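Local coordinates for attachment protein G3P (Enterobacteria phage Ike, PDB 4EO0) that sits at the tip of the filamentous phage, binds the N-pilus of the host bacterium through its pilus-binding domain and so probably begins infection, at residues A[57-60]-A[61-65]. Sequence-based numbering, arbitrary orientation.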
loop_
_atom_site.group_PDB
_atom_site.type_symbol
_atom_site.label_atom_id
_atom_site.label_comp_id
_atom_site.label_asym_id
_atom_site.label_seq_id
_atom_site.Cartn_x
_atom_site.Cartn_y
_atom_site.Cartn_z
ATOM N N ASN A 57 8.569 -13.074 0.035
ATOM C CA ASN A 57 8.399 -14.514 -0.145
ATOM C C ASN A 57 9.183 -15.048 -1.333
ATOM O O ASN A 57 9.682 -16.177 -1.288
ATOM C CB ASN A 57 6.904 -14.845 -0.236
ATOM C CG ASN A 57 6.232 -14.817 1.100
ATOM O OD1 ASN A 57 6.881 -14.754 2.141
ATOM N ND2 ASN A 57 4.918 -14.893 1.096
ATOM N N GLN A 58 9.322 -14.235 -2.390
ATOM C CA GLN A 58 10.102 -14.633 -3.567
ATOM C C GLN A 58 11.572 -14.363 -3.365
ATOM O O GLN A 58 12.385 -15.217 -3.710
ATOM C CB GLN A 58 9.600 -13.898 -4.814
ATOM C CG GLN A 58 8.179 -14.247 -5.248
ATOM C CD GLN A 58 8.004 -15.729 -5.463
ATOM O OE1 GLN A 58 8.820 -16.382 -6.105
ATOM N NE2 GLN A 58 6.966 -16.306 -4.863
ATOM N N ILE A 59 11.922 -13.172 -2.826
ATOM C CA ILE A 59 13.304 -12.767 -2.579
ATOM C C ILE A 59 13.963 -13.694 -1.578
ATOM O O ILE A 59 15.127 -14.051 -1.771
ATOM C CB ILE A 59 13.407 -11.259 -2.172
ATOM C CG1 ILE A 59 12.825 -10.334 -3.289
ATOM C CG2 ILE A 59 14.850 -10.858 -1.809
ATOM C CD1 ILE A 59 13.437 -10.393 -4.660
ATOM N N LYS A 60 13.229 -14.121 -0.545
ATOM C CA LYS A 60 13.809 -15.028 0.473
ATOM C C LYS A 60 14.312 -16.355 -0.080
ATOM O O LYS A 60 15.219 -16.939 0.504
ATOM C CB LYS A 60 12.877 -15.194 1.682
ATOM C CG LYS A 60 11.748 -16.199 1.485
ATOM C CD LYS A 60 10.762 -16.090 2.631
ATOM C CE LYS A 60 9.747 -17.212 2.687
ATOM N NZ LYS A 60 8.682 -16.905 3.687
ATOM N N LEU A 61 13.750 -16.815 -1.223
ATOM C CA LEU A 61 14.193 -18.034 -1.916
ATOM C C LEU A 61 15.662 -17.876 -2.344
ATOM O O LEU A 61 16.420 -18.838 -2.252
ATOM C CB LEU A 61 13.322 -18.360 -3.144
ATOM C CG LEU A 61 11.800 -18.471 -2.939
ATOM C CD1 LEU A 61 11.102 -18.783 -4.275
ATOM C CD2 LEU A 61 11.442 -19.547 -1.912
ATOM N N THR A 62 16.074 -16.655 -2.779
ATOM C CA THR A 62 17.468 -16.387 -3.146
ATOM C C THR A 62 18.316 -16.110 -1.910
ATOM O O THR A 62 19.443 -16.554 -1.853
ATOM C CB THR A 62 17.558 -15.193 -4.137
ATOM O OG1 THR A 62 16.869 -15.532 -5.330
ATOM C CG2 THR A 62 18.990 -14.822 -4.498
ATOM N N LEU A 63 17.796 -15.337 -0.946
ATOM C CA LEU A 63 18.556 -14.985 0.260
ATOM C C LEU A 63 19.089 -16.195 1.007
ATOM O O LEU A 63 20.201 -16.134 1.510
ATOM C CB LEU A 63 17.727 -14.114 1.224
ATOM C CG LEU A 63 17.185 -12.767 0.728
ATOM C CD1 LEU A 63 16.298 -12.098 1.788
ATOM C CD2 LEU A 63 18.317 -11.811 0.339
ATOM N N SER A 64 18.304 -17.294 1.099
ATOM C CA SER A 64 18.748 -18.485 1.806
ATOM C C SER A 64 19.965 -19.125 1.100
ATOM O O SER A 64 20.713 -19.851 1.745
ATOM C CB SER A 64 17.616 -19.499 1.938
ATOM O OG SER A 64 17.166 -19.891 0.651
ATOM N N GLY A 65 20.165 -18.823 -0.191
ATOM C CA GLY A 65 21.317 -19.317 -0.934
ATOM C C GLY A 65 22.518 -18.413 -0.746
ATOM O O GLY A 65 23.643 -18.897 -0.601
#
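L61 lies back along the preceding turn of the helix, over the carbonyl oxygens of N57 and Q58. Its CB is 3.3 Å from Q58 O, and CG lies between the two oxygens, 3.4 Å from Q58 O and 3.5 Å from N57 O. The branches then part: CD1 runs beside the Q58 side chain, within 3.8 Å of its OE1 and close to Q58 O as well, while CD2 meets N57 O at 3.9 Å. A chi1 of -54° turns CG beside the backbone N and over these carbonyls, and chi2 then disposes the two methyls. Q58, bent at chi2, points the same way, so the two side chains lie alongside each other.

The backbone evidence marks two breaks, at L61 and at G65. L61 N makes no bond to N57 O; it reaches instead to Q58 O at 3.3 Å, a bent bond with an N-H...O angle of 139°. T62 N also takes a three-residue step, to I59 O, but I59 O accepts L63 N as well, at 3.1 Å. That second bond is nearly straight (164°). The four-residue pattern thus returns for L63 and, through S64 N to K60 O, for S64, then breaks again at G65, whose N goes to T62 O. I59 and L63 add an apolar contact, CG2 of I59 crossing to CG of L63 at 3.9 Å; L63 is buried, whereas I59 is exposed.

One turn back, K60 NZ hydrogen-bonds N57 OD1 from above the amide carbonyl plane, its chain extended beyond CG; the same oxygen also accepts from Q53 NE2. T62 O takes T66 OG1 too. Helix 38-66 of the pilus-binding domain is kinked at L61 and G65, with 3-10-type bonds mixed among alpha-helical ones in its last turns.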